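PDB 2EJQ: hypothetical protein TTHA0227 from Thermus thermophilus, which is of uncharacterised function but binds metal ions and is probably a zincin-like metallopeptidase. Local coordinates for residues V7-V10 / E11-E15; I68-Y72 / G73-E77. The protein carries 1 engineered substitution. All coordinates share one frame; numbering follows the deposited sequence.

Overall arrangement
From the N terminus the chain first forms helix 3-16, where contact 1 (7-10 with 11-15) is made between successive turns of one helix. It then runs through strands 27-31 and 47-50 before reaching contact 2 (68-72 with 73-77), where the central strand 67-71 of the small mixed sheet passes directly into helix 72-78. Neither contact closes a long loop; each is local, and they follow one another in series without crossing. Their centres lie about 14 Å apart, yet they touch: Val10 CG2 is 3.4 Å from Leu70 CD1, and Trp14 packs on Ile68, which ties the N-terminal helix to the sheet.

Contact 1 of 2, residues V7-V10 / E11-E15; sequences VELV and ERLWE
Residues Val7-Val10 and Glu11-Glu15 are consecutive turns of the amphipathic alpha-helix 3-16, and their backbones are joined by i to i+4 hydrogen bonds. Glu11 N donates to Val7 O, Arg12 N to Glu8 O, Leu13 N to Leu9 O, and Trp14 N to Val10 O, the last the shortest at 2.8 Å. The bond to Glu8 O is the most bent of the four, with an N-H...O angle of 148°.

The side chains divide by helix face. Toward the protein interior, Val10 packs on strands 27-31 and 67-71, Trp14 packs on Val28 and Ile68 of the same strands, with its ring meeting Lys22 in a cation-pi contact, and Leu13 reaches Val89 and Met93 of helix 85-105. Leu9 joins this side to the polar one: its CD1 lies 4.0 Å from Leu13 CG, and the same methyl covers one face of the Arg12 guanidinium. The arginine chain is bent at chi3 (124°), which turns the guanidinium back alongside its own helix toward Leu9, while a salt bridge from NH2 to Glu86 probably helps hold the charged end. The leucine methyl shields the flat group from one side.

At the edge of the buried face, Val7, which also touches Val30, runs alongside the exposed Glu11, the two side chains pointing the same way. Glu11 CG stands beside its own backbone N (chi1 -56°) and passes close to the Val7 carbonyl, with the carboxylate carried along the valine. At the Leu9-Arg12 crossing, Leu9 CD1 comes to 3.3 Å from Arg12 NH1.

Contact 2 of 2, residues I68-Y72 / G73-E77; sequences IALYY and GSFLE
Tyr71 O receives two weak hydrogen bonds from the first turn of the following helix, one from Ser74 N at 3.1 Å and one from Phe75 N at 3.3 Å, as strand 68-71 gives way to helix 73-77. The two axes diverge by 43°. A firmer bond follows from Leu76 N to Tyr72 O, in the carbonyl plane with an N-H...O angle of 159°.

The tightly packed side is built round Phe75. Its ring meets Tyr71 O edge-on, in plane, with CD1 3.0 Å from the oxygen, and Leu70 CD2 also lies at the edge, 4.3 Å from CE1. Trp85 and Leu46 also touch Phe75, and its ring meets that of Phe6. Ser74 turns OG beside its own backbone N (chi1 -69°), near Tyr71 CB, where Lys35 N and Arg45 O bind the hydroxyl.

The solvent side is that of the exposed Leu76, whose CG lies over one face of the Tyr72 ring, 4.1 Å from the centroid, in a CH-pi contact. Leu76 CD1 approaches Tyr72 CE2 to 3.4 Å. The tyrosine itself is only partly exposed, its ring also meeting those of Tyr3 and Phe6 of helix 3-16. Were Tyr72 an alanine, Leu76 would probably lose the ring face it lies over, and Tyr3 and Phe6 a ring partner.

Leu76 is one of the residues at which a magnesium ion has been seen in this protein, although none is bound here. The arrangement as a whole is a strand-to-helix junction with Tyr71 at the N-cap position of helix 72-78, leading out of the central strand of the three-stranded mixed sheet, within the part of the chain assigned to the zincin-like metallopeptidase family.

Contact 1 of 2, residues V7-V10 / E11-E15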
ATOM      1  N   VAL A   7       5.208   2.726  11.437  1.00 43.55           N
ATOM      2  CA  VAL A   7       4.574   1.412  11.375  1.00 45.85           C
ATOM      3  C   VAL A   7       3.348   1.391  12.278  1.00 51.34           C
ATOM      4  O   VAL A   7       2.283   0.914  11.888  1.00 50.66           O
ATOM      5  CB  VAL A   7       5.533   0.300  11.835  1.00 47.77           C
ATOM      6  CG1 VAL A   7       4.774  -1.016  11.969  1.00 42.27           C
ATOM      7  CG2 VAL A   7       6.688   0.154  10.837  1.00 39.66           C
ATOM      8  N   GLU A   8       3.519   1.928  13.480  1.00 50.44           N
ATOM      9  CA  GLU A   8       2.465   2.004  14.483  1.00 52.41           C
ATOM     10  C   GLU A   8       1.285   2.868  14.015  1.00 53.24           C
ATOM     11  O   GLU A   8       0.133   2.590  14.331  1.00 47.13           O
ATOM     12  CB  GLU A   8       3.065   2.568  15.774  1.00 57.92           C
ATOM     13  CG  GLU A   8       2.184   2.478  16.993  1.00 70.48           C
ATOM     14  CD  GLU A   8       2.940   2.836  18.259  1.00 82.28           C
ATOM     15  OE1 GLU A   8       3.914   2.117  18.588  1.00 83.59           O
ATOM     16  OE2 GLU A   8       2.565   3.837  18.916  1.00 82.69           O
ATOM     17  N   LEU A   9       1.579   3.930  13.272  1.00 48.41           N
ATOM     18  CA  LEU A   9       0.529   4.809  12.775  1.00 46.41           C
ATOM     19  C   LEU A   9      -0.268   4.081  11.695  1.00 47.80           C
ATOM     20  O   LEU A   9      -1.501   4.160  11.654  1.00 43.12           O
ATOM     21  CB  LEU A   9       1.139   6.080  12.181  1.00 43.16           C
ATOM     22  CG  LEU A   9       0.185   7.037  11.466  1.00 47.02           C
ATOM     23  CD1 LEU A   9      -0.913   7.500  12.429  1.00 45.30           C
ATOM     24  CD2 LEU A   9       0.975   8.218  10.921  1.00 48.64           C
ATOM     25  N   VAL A  10       0.447   3.376  10.824  1.00 41.71           N
ATOM     26  CA  VAL A  10      -0.171   2.628   9.738  1.00 44.47           C
ATOM     27  C   VAL A  10      -1.149   1.581  10.273  1.00 46.46           C
ATOM     28  O   VAL A  10      -2.275   1.466   9.795  1.00 45.40           O
ATOM     29  CB  VAL A  10       0.898   1.929   8.888  1.00 39.53           C
ATOM     30  CG1 VAL A  10       0.244   0.928   7.947  1.00 34.54           C
ATOM     31  CG2 VAL A  10       1.689   2.965   8.104  1.00 42.24           C
ATOM     32  N   GLU A  11      -0.715   0.827  11.273  1.00 43.89           N
ATOM     33  CA  GLU A  11      -1.545  -0.210  11.863  1.00 52.28           C
ATOM     34  C   GLU A  11      -2.772   0.370  12.570  1.00 51.90           C
ATOM     35  O   GLU A  11      -3.865  -0.213  12.526  1.00 53.70           O
ATOM     36  CB  GLU A  11      -0.729  -1.016  12.869  1.00 50.56           C
ATOM     37  CG  GLU A  11       0.543  -1.622  12.296  1.00 56.07           C
ATOM     38  CD  GLU A  11       1.333  -2.426  13.319  1.00 59.15           C
ATOM     39  OE1 GLU A  11       1.522  -1.929  14.450  1.00 57.86           O
ATOM     40  OE2 GLU A  11       1.777  -3.549  12.994  1.00 60.95           O
ATOM     41  N   ARG A  12      -2.576   1.512  13.230  1.00 48.98           N
ATOM     42  CA  ARG A  12      -3.649   2.155  13.974  1.00 49.65           C
ATOM     43  C   ARG A  12      -4.721   2.643  12.989  1.00 53.02           C
ATOM     44  O   ARG A  12      -5.917   2.472  13.237  1.00 50.02           O
ATOM     45  CB  ARG A  12      -3.063   3.302  14.825  1.00 49.96           C
ATOM     46  CG  ARG A  12      -4.075   4.244  15.462  1.00 55.12           C
ATOM     47  CD  ARG A  12      -3.507   5.561  15.809  1.00 60.14           C
ATOM     48  NE  ARG A  12      -4.255   6.646  15.189  1.00 68.01           N
ATOM     49  CZ  ARG A  12      -3.756   7.841  14.920  1.00 66.76           C
ATOM     50  NH1 ARG A  12      -2.521   8.102  15.229  1.00 77.96           N
ATOM     51  NH2 ARG A  12      -4.496   8.760  14.323  1.00 69.98           N
ATOM     52  N   LEU A  13      -4.295   3.229  11.871  1.00 48.61           N
ATOM     53  CA  LEU A  13      -5.231   3.698  10.851  1.00 47.13           C
ATOM     54  C   LEU A  13      -5.840   2.496  10.112  1.00 48.47           C
ATOM     55  O   LEU A  13      -7.038   2.483   9.808  1.00 47.93           O
ATOM     56  CB  LEU A  13      -4.515   4.623   9.854  1.00 46.71           C
ATOM     57  CG  LEU A  13      -3.997   5.975  10.364  1.00 51.80           C
ATOM     58  CD1 LEU A  13      -3.243   6.698   9.255  1.00 47.12           C
ATOM     59  CD2 LEU A  13      -5.156   6.824  10.846  1.00 39.96           C
ATOM     60  N   TRP A  14      -5.025   1.480   9.847  1.00 41.23           N
ATOM     61  CA  TRP A  14      -5.511   0.303   9.141  1.00 46.90           C
ATOM     62  C   TRP A  14      -6.645  -0.376   9.896  1.00 51.91           C
ATOM     63  O   TRP A  14      -7.599  -0.861   9.276  1.00 47.38           O
ATOM     64  CB  TRP A  14      -4.371  -0.694   8.896  1.00 49.20           C
ATOM     65  CG  TRP A  14      -4.778  -1.896   8.082  1.00 48.14           C
ATOM     66  CD1 TRP A  14      -4.649  -3.205   8.445  1.00 52.29           C
ATOM     67  CD2 TRP A  14      -5.351  -1.903   6.761  1.00 49.04           C
ATOM     68  NE1 TRP A  14      -5.103  -4.028   7.438  1.00 54.64           N
ATOM     69  CE2 TRP A  14      -5.541  -3.256   6.394  1.00 51.44           C
ATOM     70  CE3 TRP A  14      -5.719  -0.900   5.853  1.00 47.13           C
ATOM     71  CZ2 TRP A  14      -6.083  -3.635   5.162  1.00 49.38           C
ATOM     72  CZ3 TRP A  14      -6.260  -1.275   4.622  1.00 49.42           C
ATOM     73  CH2 TRP A  14      -6.435  -2.636   4.290  1.00 50.56           C
ATOM     74  N   GLU A  15      -6.547  -0.410  11.225  1.00 50.50           N
ATOM     75  CA  GLU A  15      -7.591  -1.019  12.038  1.00 57.23           C
ATOM     76  C   GLU A  15      -8.913  -0.247  11.994  1.00 55.80           C
ATOM     77  O   GLU A  15      -9.959  -0.823  12.265  1.00 62.57           O
ATOM     78  CB  GLU A  15      -7.142  -1.160  13.494  1.00 60.36           C
ATOM     79  CG  GLU A  15      -6.283  -2.391  13.794  1.00 78.89           C
ATOM     80  CD  GLU A  15      -6.998  -3.708  13.513  1.00 83.98           C
ATOM     81  OE1 GLU A  15      -8.207  -3.814  13.822  1.00 88.12           O
ATOM     82  OE2 GLU A  15      -6.339  -4.640  12.998  1.00 84.57           O
TER

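Contact 2 of 2, residues I68-Y72 / G73-E77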
ATOM      1  N   ILE A  68      -0.941  -4.440   0.266  1.00 48.29           N
ATOM      2  CA  ILE A  68      -0.782  -3.014   0.056  1.00 47.26           C
ATOM      3  C   ILE A  68       0.630  -2.777   0.629  1.00 42.10           C
ATOM      4  O   ILE A  68       0.938  -3.227   1.735  1.00 44.61           O
ATOM      5  CB  ILE A  68      -1.795  -2.185   0.869  1.00 42.62           C
ATOM      6  CG1 ILE A  68      -3.207  -2.433   0.322  1.00 41.11           C
ATOM      7  CG2 ILE A  68      -1.405  -0.695   0.812  1.00 40.03           C
ATOM      8  CD1 ILE A  68      -4.315  -1.719   1.093  1.00 33.53           C
ATOM      9  N   ALA A  69       1.501  -2.124  -0.124  1.00 40.51           N
ATOM     10  CA  ALA A  69       2.839  -1.842   0.378  1.00 33.18           C
ATOM     11  C   ALA A  69       2.978  -0.342   0.600  1.00 41.06           C
ATOM     12  O   ALA A  69       2.471   0.452  -0.192  1.00 39.99           O
ATOM     13  CB  ALA A  69       3.882  -2.316  -0.618  1.00 37.43           C
ATOM     14  N   LEU A  70       3.646   0.036   1.688  1.00 40.16           N
ATOM     15  CA  LEU A  70       3.896   1.437   1.995  1.00 41.86           C
ATOM     16  C   LEU A  70       5.417   1.612   2.046  1.00 44.86           C
ATOM     17  O   LEU A  70       6.131   0.750   2.563  1.00 43.83           O
ATOM     18  CB  LEU A  70       3.261   1.835   3.333  1.00 44.43           C
ATOM     19  CG  LEU A  70       1.732   2.023   3.377  1.00 50.33           C
ATOM     20  CD1 LEU A  70       1.305   2.485   4.761  1.00 46.49           C
ATOM     21  CD2 LEU A  70       1.309   3.046   2.352  1.00 52.52           C
ATOM     22  N   TYR A  71       5.912   2.715   1.491  1.00 39.26           N
ATOM     23  CA  TYR A  71       7.344   2.974   1.470  1.00 40.96           C
ATOM     24  C   TYR A  71       7.663   4.161   2.374  1.00 41.27           C
ATOM     25  O   TYR A  71       7.456   5.312   1.995  1.00 39.06           O
ATOM     26  CB  TYR A  71       7.779   3.253   0.034  1.00 39.20           C
ATOM     27  CG  TYR A  71       7.454   2.103  -0.892  1.00 47.15           C
ATOM     28  CD1 TYR A  71       8.124   0.887  -0.776  1.00 50.05           C
ATOM     29  CD2 TYR A  71       6.434   2.207  -1.844  1.00 42.52           C
ATOM     30  CE1 TYR A  71       7.792  -0.193  -1.573  1.00 49.43           C
ATOM     31  CE2 TYR A  71       6.097   1.130  -2.646  1.00 51.22           C
ATOM     32  CZ  TYR A  71       6.779  -0.070  -2.503  1.00 50.49           C
ATOM     33  OH  TYR A  71       6.437  -1.155  -3.272  1.00 47.54           O
ATOM     34  N   TYR A  72       8.162   3.872   3.572  1.00 39.59           N
ATOM     35  CA  TYR A  72       8.503   4.918   4.523  1.00 43.58           C
ATOM     36  C   TYR A  72       9.504   5.917   3.947  1.00 42.17           C
ATOM     37  O   TYR A  72       9.378   7.121   4.163  1.00 36.61           O
ATOM     38  CB  TYR A  72       9.055   4.301   5.807  1.00 45.91           C
ATOM     39  CG  TYR A  72       9.496   5.321   6.834  1.00 46.64           C
ATOM     40  CD1 TYR A  72       8.582   6.211   7.392  1.00 47.12           C
ATOM     41  CD2 TYR A  72      10.829   5.390   7.251  1.00 44.27           C
ATOM     42  CE1 TYR A  72       8.976   7.143   8.341  1.00 50.39           C
ATOM     43  CE2 TYR A  72      11.239   6.324   8.205  1.00 44.05           C
ATOM     44  CZ  TYR A  72      10.304   7.197   8.748  1.00 53.51           C
ATOM     45  OH  TYR A  72      10.671   8.104   9.720  1.00 49.51           O
ATOM     46  N   GLY A  73      10.485   5.423   3.200  1.00 41.75           N
ATOM     47  CA  GLY A  73      11.476   6.311   2.612  1.00 43.30           C
ATOM     48  C   GLY A  73      10.882   7.325   1.647  1.00 47.30           C
ATOM     49  O   GLY A  73      11.363   8.458   1.548  1.00 45.39           O
ATOM     50  N   SER A  74       9.845   6.924   0.913  1.00 45.84           N
ATOM     51  CA  SER A  74       9.205   7.835  -0.025  1.00 45.19           C
ATOM     52  C   SER A  74       8.510   8.958   0.731  1.00 43.77           C
ATOM     53  O   SER A  74       8.516  10.097   0.278  1.00 41.59           O
ATOM     54  CB  SER A  74       8.192   7.096  -0.896  1.00 44.60           C
ATOM     55  OG  SER A  74       8.843   6.213  -1.779  1.00 42.74           O
ATOM     56  N   PHE A  75       7.904   8.629   1.874  1.00 41.87           N
ATOM     57  CA  PHE A  75       7.226   9.623   2.706  1.00 43.47           C
ATOM     58  C   PHE A  75       8.233  10.668   3.210  1.00 44.36           C
ATOM     59  O   PHE A  75       7.947  11.867   3.224  1.00 39.20           O
ATOM     60  CB  PHE A  75       6.548   8.963   3.923  1.00 32.33           C
ATOM     61  CG  PHE A  75       5.216   8.298   3.617  1.00 43.24           C
ATOM     62  CD1 PHE A  75       5.168   7.048   3.006  1.00 36.46           C
ATOM     63  CD2 PHE A  75       4.011   8.924   3.957  1.00 41.33           C
ATOM     64  CE1 PHE A  75       3.953   6.428   2.739  1.00 38.87           C
ATOM     65  CE2 PHE A  75       2.779   8.307   3.692  1.00 41.56           C
ATOM     66  CZ  PHE A  75       2.751   7.061   3.084  1.00 41.12           C
ATOM     67  N   LEU A  76       9.401  10.198   3.645  1.00 44.58           N
ATOM     68  CA  LEU A  76      10.445  11.080   4.146  1.00 41.29           C
ATOM     69  C   LEU A  76      10.907  12.034   3.057  1.00 45.34           C
ATOM     70  O   LEU A  76      11.018  13.236   3.289  1.00 46.53           O
ATOM     71  CB  LEU A  76      11.642  10.265   4.662  1.00 38.38           C
ATOM     72  CG  LEU A  76      11.446   9.649   6.043  1.00 40.54           C
ATOM     73  CD1 LEU A  76      12.639   8.789   6.414  1.00 42.63           C
ATOM     74  CD2 LEU A  76      11.261  10.761   7.053  1.00 37.07           C
ATOM     75  N   GLU A  77      11.157  11.497   1.866  1.00 40.84           N
ATOM     76  CA  GLU A  77      11.605  12.316   0.750  1.00 45.82           C
ATOM     77  C   GLU A  77      10.637  13.462   0.465  1.00 45.68           C
ATOM     78  O   GLU A  77      11.054  14.601   0.275  1.00 46.40           O
ATOM     79  CB  GLU A  77      11.768  11.463  -0.514  1.00 44.03           C
ATOM     80  CG  GLU A  77      12.934  10.468  -0.487  1.00 47.26           C
ATOM     81  CD  GLU A  77      14.305  11.135  -0.465  1.00 50.83           C
ATOM     82  OE1 GLU A  77      14.391  12.334  -0.803  1.00 49.99           O
ATOM     83  OE2 GLU A  77      15.300  10.455  -0.122  1.00 44.27           O
TER